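Local coordinates for protein hydrazine synthase subunit alpha (Candidatus Kuenenia stuttgartiensis, PDB 5C2V) that catalyses the second half-reaction of hydrazine synthesis, condensing hydroxylamine with ammonia, as the diheme alpha subunit of the anammox hydrazine synthase complex, at residues D[91-96]-D[106-111]; D[80-85]-D[382-387]; D[525-530]-D[544-549]. One frame throughout, in Å; residues are numbered along the deposited sequence.

Contact 1: residues D[91-96]-D[106-111]; sequences FAFAGV and WEMNID
W106 sets the CB end of its side chain into the hollow over the ring of F93. Its CB lies above one face of that ring, off-centre toward the rim, with the closest pair F93 CZ and W106 CB at 3.5 Å. The indole itself slides past. Its five-membered ring is nearly parallel to the F93 ring but barely overlaps it, so this is not a full stack. F76 meets both rings edge-to-face. The indole reaches along to G95, where W106 NE1 gives a bent hydrogen bond to G95 O at 3.2 Å. That donor sits above the carbonyl plane rather than on a lone pair.

M108 supplies the next bump. Its CG packs on F91 CZ at 3.6 Å, and the two side chains lie side by side. The sulfur stands obliquely to the F91 ring, a Met-aromatic contact with SD 5.0 Å from the ring centre. A bend at the last torsion (chi3 62°) turns CE back to the F93 ring, 4.0 Å from F93 CZ. The methionine therefore bridges the two phenylalanines. F91, F93, W106 and M108 share one face of the sheet.

A92 and E107 lie on the opposite face. As a non-hydrogen-bonded pair they bring their CA atoms close, and their CB atoms are 4.1 Å apart. The carboxylate of E107 turns from the hairpin partner to a salt bridge with K90.

Between the faces, F91 with M108 and F93 with W106 are hydrogen-bonded pairs. F91 N to M108 O and W106 N to F93 O are each 2.9 Å. The pairing is that of an antiparallel beta hairpin, here the two middle strands of a four-stranded blade in the N-terminal beta-propeller.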
loop_
_atom_site.group_PDB
_atom_site.type_symbol
_atom_site.label_atom_id
_atom_site.label_comp_id
_atom_site.label_asym_id
_atom_site.label_seq_id
_atom_site.Cartn_x
_atom_site.Cartn_y
_atom_site.Cartn_z
ATOM N N PHE D 91 10.478 38.675 20.326
ATOM C CA PHE D 91 10.275 37.501 19.489
ATOM C C PHE D 91 11.111 37.544 18.212
ATOM O O PHE D 91 11.597 38.602 17.801
ATOM C CB PHE D 91 8.790 37.347 19.136
ATOM C CG PHE D 91 8.270 38.407 18.208
ATOM C CD1 PHE D 91 8.212 38.183 16.841
ATOM C CD2 PHE D 91 7.832 39.622 18.702
ATOM C CE1 PHE D 91 7.732 39.156 15.987
ATOM C CE2 PHE D 91 7.351 40.596 17.853
ATOM C CZ PHE D 91 7.300 40.364 16.494
ATOM N N ALA D 92 11.269 36.378 17.595
ATOM C CA ALA D 92 11.982 36.250 16.332
ATOM C C ALA D 92 11.020 35.797 15.242
ATOM O O ALA D 92 10.001 35.167 15.527
ATOM C CB ALA D 92 13.139 35.274 16.463
ATOM N N PHE D 93 11.345 36.117 13.994
ATOM C CA PHE D 93 10.463 35.796 12.882
ATOM C C PHE D 93 11.194 35.769 11.546
ATOM O O PHE D 93 12.393 36.036 11.471
ATOM C CB PHE D 93 9.310 36.801 12.819
ATOM C CG PHE D 93 9.748 38.219 12.557
ATOM C CD1 PHE D 93 10.217 39.017 13.588
ATOM C CD2 PHE D 93 9.681 38.755 11.281
ATOM C CE1 PHE D 93 10.618 40.320 13.350
ATOM C CE2 PHE D 93 10.080 40.058 11.037
ATOM C CZ PHE D 93 10.547 40.840 12.075
ATOM N N ALA D 94 10.453 35.441 10.494
ATOM C CA ALA D 94 10.967 35.503 9.135
ATOM C C ALA D 94 10.307 36.668 8.417
ATOM O O ALA D 94 9.100 36.876 8.547
ATOM C CB ALA D 94 10.712 34.201 8.399
ATOM N N GLY D 95 11.089 37.433 7.665
ATOM C CA GLY D 95 10.546 38.610 7.019
ATOM C C GLY D 95 11.252 39.083 5.765
ATOM O O GLY D 95 12.428 38.790 5.542
ATOM N N VAL D 96 10.511 39.816 4.941
ATOM C CA VAL D 96 11.072 40.482 3.775
ATOM C C VAL D 96 10.958 41.990 3.961
ATOM O O VAL D 96 9.857 42.542 3.948
ATOM C CB VAL D 96 10.359 40.068 2.475
ATOM C CG1 VAL D 96 11.047 40.694 1.272
ATOM C CG2 VAL D 96 10.326 38.554 2.347
ATOM N N TRP D 106 14.728 37.753 11.475
ATOM C CA TRP D 106 14.777 39.007 12.213
ATOM C C TRP D 106 14.298 38.783 13.641
ATOM O O TRP D 106 13.728 37.739 13.949
ATOM C CB TRP D 106 13.915 40.074 11.533
ATOM C CG TRP D 106 14.214 40.286 10.075
ATOM C CD1 TRP D 106 13.890 39.454 9.042
ATOM C CD2 TRP D 106 14.873 41.415 9.489
ATOM N NE1 TRP D 106 14.319 39.988 7.852
ATOM C CE2 TRP D 106 14.925 41.193 8.099
ATOM C CE3 TRP D 106 15.430 42.589 10.005
ATOM C CZ2 TRP D 106 15.510 42.101 7.218
ATOM C CZ3 TRP D 106 16.009 43.489 9.128
ATOM C CH2 TRP D 106 16.046 43.239 7.752
ATOM N N GLU D 107 14.536 39.756 14.513
ATOM C CA GLU D 107 13.959 39.723 15.853
ATOM C C GLU D 107 13.663 41.133 16.343
ATOM O O GLU D 107 14.356 42.085 15.980
ATOM C CB GLU D 107 14.881 39.006 16.844
ATOM C CG GLU D 107 16.352 39.376 16.754
ATOM C CD GLU D 107 17.136 38.900 17.966
ATOM O OE1 GLU D 107 16.568 38.909 19.077
ATOM O OE2 GLU D 107 18.311 38.509 17.815
ATOM N N MET D 108 12.628 41.263 17.166
ATOM C CA MET D 108 12.253 42.562 17.710
ATOM C C MET D 108 11.504 42.416 19.029
ATOM O O MET D 108 10.990 41.345 19.347
ATOM C CB MET D 108 11.397 43.341 16.710
ATOM C CG MET D 108 9.961 42.850 16.608
ATOM S SD MET D 108 8.872 44.014 15.762
ATOM C CE MET D 108 9.635 44.087 14.143
ATOM N N ASN D 109 11.445 43.502 19.791
ATOM C CA ASN D 109 10.729 43.511 21.059
ATOM C C ASN D 109 9.221 43.413 20.856
ATOM O O ASN D 109 8.713 43.699 19.773
ATOM C CB ASN D 109 11.071 44.770 21.857
ATOM C CG ASN D 109 12.553 44.888 22.151
ATOM O OD1 ASN D 109 13.241 43.886 22.343
ATOM N ND2 ASN D 109 13.053 46.117 22.187
ATOM N N ILE D 110 8.515 43.002 21.905
ATOM C CA ILE D 110 7.068 42.828 21.844
ATOM C C ILE D 110 6.349 44.160 21.606
ATOM O O ILE D 110 5.243 44.189 21.065
ATOM C CB ILE D 110 6.535 42.165 23.140
ATOM C CG1 ILE D 110 5.058 41.786 22.998
ATOM C CG2 ILE D 110 6.762 43.066 24.349
ATOM C CD1 ILE D 110 4.465 41.155 24.240
ATOM N N ASP D 111 6.989 45.260 21.990
ATOM C CA ASP D 111 6.392 46.584 21.834
ATOM C C ASP D 111 6.522 47.108 20.406
ATOM O O ASP D 111 5.817 48.037 20.011
ATOM C CB ASP D 111 7.021 47.576 22.818
ATOM C CG ASP D 111 8.540 47.607 22.737
ATOM O OD1 ASP D 111 9.100 47.345 21.652
ATOM O OD2 ASP D 111 9.179 47.900 23.769
#

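Contact 2: residues D[80-85]-D[382-387]; sequences FDPCTY and DHQPAP. With CA (calcium ion), chain B.
Q384 reaches across to the backbone of D81, and this is the tight part of the contact. Its chain is extended beyond CG (chi2 178°), which carries the amide to the other strand. D81 N donates to Q384 OE1 at 2.9 Å, tilted out of the carbonyl plane. T35 OG1 is a second hydrogen-bond partner of the same oxygen. The D81 carboxylate and the amide cross at a slant, their planes 43° apart. The modelled gap between D81 OD1 and Q384 NE2 is too short to be trusted. D81 OD2 has its own partners, a salt bridge to R126 and a hydrogen bond from S127 N.

P82 crosses the Q384 side chain at about a right angle, with P82 CD 3.4 Å from Q384 OE1. P82 and Q384 are the partly exposed members of the contact. Farther along, the packing is looser and has no hydrogen bond across it. P82 CB and A386 CB are 4.2 Å apart. T84 lays its CG2 against the backbone, 3.9 Å from P387 O, with A386 O close by. Beyond Q384, at the other end of the strand, D382 OD2 binds a calcium ion at 2.4 Å; F358, D376, D377 and W380 complete that site.

No backbone bond joins the two strands. They run nearly parallel, at 16°, in different sheets. Strand 76-84 edges one sheet and pairs with strand 90-97. Strand 381-387 pairs with strand 31-37 and also packs on strands 336-342 and 348-353. This is consistent with the inner strands of neighbouring blades, 381-387 closing the blade begun by 31-37.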
loop_
_atom_site.group_PDB
_atom_site.type_symbol
_atom_site.label_atom_id
_atom_site.label_comp_id
_atom_site.label_asym_id
_atom_site.label_seq_id
_atom_site.Cartn_x
_atom_site.Cartn_y
_atom_site.Cartn_z
ATOM N N PHE D 80 6.261 36.773 8.807
ATOM C CA PHE D 80 5.569 35.586 9.300
ATOM C C PHE D 80 6.449 34.754 10.235
ATOM O O PHE D 80 7.574 35.143 10.553
ATOM C CB PHE D 80 5.087 34.725 8.127
ATOM C CG PHE D 80 6.187 34.292 7.195
ATOM C CD1 PHE D 80 6.680 35.155 6.228
ATOM C CD2 PHE D 80 6.719 33.016 7.279
ATOM C CE1 PHE D 80 7.689 34.756 5.371
ATOM C CE2 PHE D 80 7.728 32.612 6.422
ATOM C CZ PHE D 80 8.213 33.483 5.468
ATOM N N ASP D 81 5.917 33.612 10.668
ATOM C CA ASP D 81 6.603 32.685 11.574
ATOM C C ASP D 81 7.059 33.318 12.891
ATOM O O ASP D 81 8.257 33.442 13.136
ATOM C CB ASP D 81 7.813 32.059 10.874
ATOM C CG ASP D 81 7.421 30.975 9.892
ATOM O OD1 ASP D 81 6.341 30.375 10.069
ATOM O OD2 ASP D 81 8.194 30.721 8.946
ATOM N N PRO D 82 6.102 33.714 13.748
ATOM C CA PRO D 82 6.455 34.280 15.055
ATOM C C PRO D 82 6.961 33.228 16.043
ATOM O O PRO D 82 6.388 32.142 16.119
ATOM C CB PRO D 82 5.130 34.882 15.552
ATOM C CG PRO D 82 4.184 34.825 14.377
ATOM C CD PRO D 82 4.645 33.675 13.551
ATOM N N CYS D 83 8.017 33.547 16.786
ATOM C CA CYS D 83 8.440 32.718 17.912
ATOM C C CYS D 83 8.866 33.596 19.084
ATOM O O CYS D 83 9.796 34.389 18.959
ATOM C CB CYS D 83 9.582 31.786 17.505
ATOM S SG CYS D 83 10.012 30.544 18.748
ATOM N N THR D 84 8.207 33.437 20.228
ATOM C CA THR D 84 8.473 34.298 21.378
ATOM C C THR D 84 9.732 33.880 22.133
ATOM O O THR D 84 10.098 32.704 22.150
ATOM C CB THR D 84 7.286 34.314 22.367
ATOM O OG1 THR D 84 7.145 33.026 22.977
ATOM C CG2 THR D 84 5.993 34.679 21.651
ATOM N N TYR D 85 10.387 34.853 22.758
ATOM C CA TYR D 85 11.559 34.586 23.583
ATOM C C TYR D 85 11.117 33.980 24.911
ATOM O O TYR D 85 9.924 33.794 25.150
ATOM C CB TYR D 85 12.364 35.870 23.808
ATOM C CG TYR D 85 13.799 35.659 24.252
ATOM C CD1 TYR D 85 14.724 35.048 23.415
ATOM C CD2 TYR D 85 14.230 36.091 25.499
ATOM C CE1 TYR D 85 16.037 34.861 23.814
ATOM C CE2 TYR D 85 15.540 35.909 25.907
ATOM C CZ TYR D 85 16.438 35.294 25.060
ATOM O OH TYR D 85 17.741 35.112 25.464
ATOM N N ASP D 382 -5.930 34.090 9.322
ATOM C CA ASP D 382 -5.341 34.331 10.626
ATOM C C ASP D 382 -4.770 33.028 11.155
ATOM O O ASP D 382 -5.515 32.125 11.536
ATOM C CB ASP D 382 -6.388 34.909 11.584
ATOM C CG ASP D 382 -7.102 36.122 11.001
ATOM O OD1 ASP D 382 -6.410 37.079 10.598
ATOM O OD2 ASP D 382 -8.352 36.116 10.929
ATOM N N HIS D 383 -3.444 32.928 11.176
ATOM C CA HIS D 383 -2.805 31.675 11.552
ATOM C C HIS D 383 -1.497 31.898 12.299
ATOM O O HIS D 383 -1.103 33.035 12.553
ATOM C CB HIS D 383 -2.563 30.807 10.311
ATOM C CG HIS D 383 -1.493 31.324 9.403
ATOM N ND1 HIS D 383 -1.582 32.540 8.757
ATOM C CD2 HIS D 383 -0.313 30.782 9.018
ATOM C CE1 HIS D 383 -0.500 32.726 8.023
ATOM N NE2 HIS D 383 0.286 31.674 8.164
ATOM N N GLN D 384 -0.839 30.796 12.648
ATOM C CA GLN D 384 0.376 30.811 13.463
ATOM C C GLN D 384 0.219 31.581 14.777
ATOM O O GLN D 384 0.978 32.514 15.037
ATOM C CB GLN D 384 1.541 31.398 12.662
ATOM C CG GLN D 384 2.041 30.507 11.540
ATOM C CD GLN D 384 3.168 31.143 10.751
ATOM O OE1 GLN D 384 3.281 32.367 10.685
ATOM N NE2 GLN D 384 4.012 30.312 10.149
ATOM N N PRO D 385 -0.766 31.198 15.611
ATOM C CA PRO D 385 -0.897 31.899 16.892
ATOM C C PRO D 385 0.262 31.587 17.837
ATOM O O PRO D 385 0.613 30.421 18.021
ATOM C CB PRO D 385 -2.221 31.368 17.447
ATOM C CG PRO D 385 -2.340 30.007 16.869
ATOM C CD PRO D 385 -1.718 30.077 15.499
ATOM N N ALA D 386 0.844 32.625 18.425
ATOM C CA ALA D 386 1.939 32.460 19.373
ATOM C C ALA D 386 1.712 33.331 20.603
ATOM O O ALA D 386 2.163 34.475 20.645
ATOM C CB ALA D 386 3.269 32.794 18.717
ATOM N N PRO D 387 1.006 32.790 21.607
ATOM C CA PRO D 387 0.650 33.538 22.818
ATOM C C PRO D 387 1.878 33.958 23.616
ATOM O O PRO D 387 2.886 33.251 23.602
ATOM C CB PRO D 387 -0.200 32.539 23.608
ATOM C CG PRO D 387 0.286 31.206 23.157
ATOM C CD PRO D 387 0.606 31.375 21.699
HETATM CA CA CA B . -9.715 35.288 9.080
#

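Contact 3: residues D[525-530]-D[544-549]; sequences VPYYMQ and TWAYLR. With HEC (heme c), chain C.
Y527 and A546 form a single antiparallel bridge beside the heme c pocket of the middle domain. Both of its bonds lie in the carbonyl planes. Y527 N to A546 O and A546 N to Y527 O each measure 2.9 Å, and the second is the straighter.

The ring of Y527 folds back over its partner. Its CG sits in the crowded position between the backbone N and carbonyl carbon (chi1 79°), and this brings one ring face over the methyl of A546. The contact is CH-pi, with A546 CB 4.1 Å from the ring centre. The phenol end continues to L548, whose CG is 3.7 Å from Y527 OH. W431 meets the same ring from elsewhere in the chain.

The heme lies toward the M529 end of one segment and the T544 end of the other. M529 and T544 belong to the pocket of the pentacoordinated heme, whose axial ligand is Y564. M529 SD is 3.5 Å from the porphyrin bridge carbon CHC. T544 packs its CG2 and OG1 near one pyrrole ring, and OG1 is hydrogen-bonded to Q245. Segment 525-530 lies on strand 527-532 of a four-stranded antiparallel sheet, whereas 544-549 is a loop.

Next to the bridge is an aromatic pair. Y528 turns its edge toward the six-membered ring of W545 in an offset edge-to-face stack, planes at 75°. The nearest atoms are Y528 CD2 and W545 CZ3, at 3.6 Å. P526 CB touches the same indole at CE3. The polar ends are held elsewhere: Y528 OH by R503 and W545 NE1 by E178. On the other side of the bridge, a water accepts from L548 N and donates to V525 O, the latter at 2.9 Å.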
loop_
_atom_site.group_PDB
_atom_site.type_symbol
_atom_site.label_atom_id
_atom_site.label_comp_id
_atom_site.label_asym_id
_atom_site.label_seq_id
_atom_site.Cartn_x
_atom_site.Cartn_y
_atom_site.Cartn_z
ATOM N N VAL D 525 28.227 15.891 4.534
ATOM C CA VAL D 525 27.701 15.532 3.220
ATOM C C VAL D 525 26.680 14.403 3.350
ATOM O O VAL D 525 26.834 13.515 4.190
ATOM C CB VAL D 525 28.826 15.105 2.247
ATOM C CG1 VAL D 525 29.759 16.274 1.959
ATOM C CG2 VAL D 525 29.601 13.922 2.803
ATOM N N PRO D 526 25.617 14.442 2.530
ATOM C CA PRO D 526 24.589 13.396 2.578
ATOM C C PRO D 526 25.091 12.063 2.024
ATOM O O PRO D 526 25.769 12.044 0.997
ATOM C CB PRO D 526 23.471 13.968 1.703
ATOM C CG PRO D 526 24.176 14.873 0.748
ATOM C CD PRO D 526 25.308 15.478 1.528
ATOM N N TYR D 527 24.757 10.964 2.695
ATOM C CA TYR D 527 25.220 9.646 2.272
ATOM C C TYR D 527 24.331 8.519 2.793
ATOM O O TYR D 527 23.534 8.717 3.709
ATOM C CB TYR D 527 26.663 9.414 2.730
ATOM C CG TYR D 527 26.799 9.030 4.190
ATOM C CD1 TYR D 527 26.808 9.999 5.183
ATOM C CD2 TYR D 527 26.924 7.699 4.571
ATOM C CE1 TYR D 527 26.927 9.655 6.518
ATOM C CE2 TYR D 527 27.045 7.345 5.902
ATOM C CZ TYR D 527 27.048 8.328 6.871
ATOM O OH TYR D 527 27.170 7.982 8.197
ATOM N N TYR D 528 24.473 7.338 2.196
ATOM C CA TYR D 528 23.842 6.131 2.721
ATOM C C TYR D 528 24.686 4.899 2.393
ATOM O O TYR D 528 25.733 5.008 1.753
ATOM C CB TYR D 528 22.416 5.976 2.180
ATOM C CG TYR D 528 22.317 5.798 0.683
ATOM C CD1 TYR D 528 22.256 4.532 0.117
ATOM C CD2 TYR D 528 22.265 6.898 -0.164
ATOM C CE1 TYR D 528 22.157 4.364 -1.251
ATOM C CE2 TYR D 528 22.166 6.740 -1.533
ATOM C CZ TYR D 528 22.113 5.470 -2.071
ATOM O OH TYR D 528 22.015 5.307 -3.434
ATOM N N MET D 529 24.227 3.728 2.828
ATOM C CA MET D 529 25.042 2.519 2.758
ATOM C C MET D 529 24.314 1.324 2.143
ATOM O O MET D 529 23.084 1.275 2.117
ATOM C CB MET D 529 25.532 2.146 4.158
ATOM C CG MET D 529 24.408 1.943 5.164
ATOM S SD MET D 529 24.734 2.752 6.739
ATOM C CE MET D 529 24.753 4.468 6.229
ATOM N N GLN D 530 25.092 0.364 1.650
ATOM C CA GLN D 530 24.557 -0.881 1.107
ATOM C C GLN D 530 25.386 -2.079 1.559
ATOM O O GLN D 530 26.594 -2.115 1.336
ATOM C CB GLN D 530 24.522 -0.838 -0.423
ATOM C CG GLN D 530 23.504 0.115 -1.015
ATOM C CD GLN D 530 23.533 0.110 -2.531
ATOM O OE1 GLN D 530 24.577 -0.119 -3.141
ATOM N NE2 GLN D 530 22.381 0.353 -3.147
ATOM N N THR D 544 17.611 6.654 2.679
ATOM C CA THR D 544 17.521 7.763 3.614
ATOM C C THR D 544 18.757 8.613 3.390
ATOM O O THR D 544 19.622 8.252 2.591
ATOM C CB THR D 544 17.460 7.301 5.082
ATOM O OG1 THR D 544 17.104 8.406 5.922
ATOM C CG2 THR D 544 18.803 6.736 5.521
ATOM N N TRP D 545 18.851 9.737 4.088
ATOM C CA TRP D 545 20.056 10.546 3.998
ATOM C C TRP D 545 20.684 10.761 5.368
ATOM O O TRP D 545 20.104 11.395 6.250
ATOM C CB TRP D 545 19.749 11.879 3.318
ATOM C CG TRP D 545 19.324 11.691 1.895
ATOM C CD1 TRP D 545 18.079 11.893 1.375
ATOM C CD2 TRP D 545 20.140 11.223 0.816
ATOM N NE1 TRP D 545 18.074 11.598 0.033
ATOM C CE2 TRP D 545 19.327 11.182 -0.334
ATOM C CE3 TRP D 545 21.481 10.842 0.707
ATOM C CZ2 TRP D 545 19.811 10.777 -1.576
ATOM C CZ3 TRP D 545 21.960 10.440 -0.526
ATOM C CH2 TRP D 545 21.126 10.409 -1.651
ATOM N N ALA D 546 21.883 10.211 5.529
ATOM C CA ALA D 546 22.623 10.294 6.779
ATOM C C ALA D 546 23.757 11.297 6.636
ATOM O O ALA D 546 24.276 11.505 5.541
ATOM C CB ALA D 546 23.161 8.927 7.176
ATOM N N TYR D 547 24.113 11.942 7.738
ATOM C CA TYR D 547 25.176 12.935 7.720
ATOM C C TYR D 547 25.957 12.933 9.027
ATOM O O TYR D 547 25.386 12.782 10.106
ATOM C CB TYR D 547 24.601 14.327 7.448
ATOM C CG TYR D 547 23.395 14.661 8.297
ATOM C CD1 TYR D 547 22.114 14.323 7.882
ATOM C CD2 TYR D 547 23.539 15.309 9.515
ATOM C CE1 TYR D 547 21.010 14.623 8.655
ATOM C CE2 TYR D 547 22.441 15.614 10.296
ATOM C CZ TYR D 547 21.180 15.269 9.860
ATOM O OH TYR D 547 20.082 15.570 10.634
ATOM N N LEU D 548 27.269 13.099 8.920
ATOM C CA LEU D 548 28.128 13.167 10.092
ATOM C C LEU D 548 28.699 14.567 10.253
ATOM O O LEU D 548 29.139 15.179 9.282
ATOM C CB LEU D 548 29.267 12.147 9.989
ATOM C CG LEU D 548 28.903 10.662 9.977
ATOM C CD1 LEU D 548 30.127 9.819 9.651
ATOM C CD2 LEU D 548 28.301 10.242 11.310
ATOM N N ARG D 549 28.679 15.080 11.477
ATOM C CA ARG D 549 29.386 16.316 11.776
ATOM C C ARG D 549 30.877 15.997 11.847
ATOM O O ARG D 549 31.246 14.838 12.036
ATOM C CB ARG D 549 28.883 16.939 13.083
ATOM C CG ARG D 549 27.413 17.351 13.070
ATOM C CD ARG D 549 27.012 18.030 11.763
ATOM N NE ARG D 549 27.878 19.157 11.417
ATOM C CZ ARG D 549 27.683 20.408 11.821
ATOM N NH1 ARG D 549 26.649 20.705 12.597
ATOM N NH2 ARG D 549 28.524 21.362 11.451
HETATM FE FE HEC C . 19.524 2.663 8.676
HETATM C CHA HEC C . 16.458 3.836 7.604
HETATM C CHB HEC C . 19.989 5.556 10.456
HETATM C CHC HEC C . 22.750 1.692 9.435
HETATM C CHD HEC C . 19.168 -0.133 6.723
HETATM N NA HEC C . 18.428 4.370 8.976
HETATM C C1A HEC C . 17.191 4.654 8.432
HETATM C C2A HEC C . 16.790 5.968 8.887
HETATM C C3A HEC C . 17.760 6.447 9.671
HETATM C C4A HEC C . 18.812 5.452 9.745
HETATM C CMA HEC C . 17.766 7.819 10.379
HETATM C CAA HEC C . 15.471 6.678 8.513
HETATM C CBA HEC C . 14.451 6.512 9.636
HETATM C CGA HEC C . 14.013 5.074 9.755
HETATM O O1A HEC C . 14.020 4.535 10.892
HETATM O O2A HEC C . 13.659 4.462 8.716
HETATM N NB HEC C . 21.146 3.540 9.645
HETATM C C1B HEC C . 20.984 4.604 10.515
HETATM C C2B HEC C . 22.041 4.533 11.503
HETATM C C3B HEC C . 22.807 3.477 11.224
HETATM C C4B HEC C . 22.260 2.825 10.049
HETATM C CMB HEC C . 22.254 5.519 12.671
HETATM C CAB HEC C . 24.048 3.037 12.035
HETATM C CBB HEC C . 25.321 3.197 11.174
HETATM N NC HEC C . 20.721 1.044 8.215
HETATM C C1C HEC C . 22.054 0.898 8.549
HETATM C C2C HEC C . 22.552 -0.294 7.893
HETATM C C3C HEC C . 21.600 -0.730 7.065
HETATM C C4C HEC C . 20.405 0.058 7.301
HETATM C CMC HEC C . 24.026 -0.755 7.880
HETATM C CAC HEC C . 21.720 -1.948 6.122
HETATM C CBC HEC C . 21.654 -1.469 4.655
HETATM N ND HEC C . 18.048 1.966 7.360
HETATM C C1D HEC C . 18.120 0.754 6.683
HETATM C C2D HEC C . 16.909 0.564 5.918
HETATM C C3D HEC C . 16.058 1.807 6.200
HETATM C C4D HEC C . 16.848 2.618 7.097
HETATM C CMD HEC C . 16.556 -0.643 5.021
HETATM C CAD HEC C . 14.660 2.143 5.642
HETATM C CBD HEC C . 14.773 2.356 4.138
HETATM C CGD HEC C . 13.414 2.652 3.567
HETATM O O1D HEC C . 13.291 2.658 2.317
HETATM O O2D HEC C . 12.458 2.871 4.357
HETATM O O HOH W 1 28.335 13.002 6.603
#

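Contacts 1 and 2 are neighbours in the N-terminal propeller, with centres about 10 Å apart. They meet through strands 76-84 and 90-97, which are adjacent in one sheet. Probable backbone hydrogen bonds join A92 N to C83 O and F80 N to A94 O. Contact 1 is local in sequence and nested inside the long loop closed by contact 2. Contact 2 brings together residues almost 300 positions apart, consistent with the closing of a propeller ring. Contact 3 follows in the middle domain, its centre about 35 Å from that of contact 1 and about 33 Å from that of contact 2, touching neither. The contacts therefore fall in two domains, the propeller and the one holding the pentacoordinated heme.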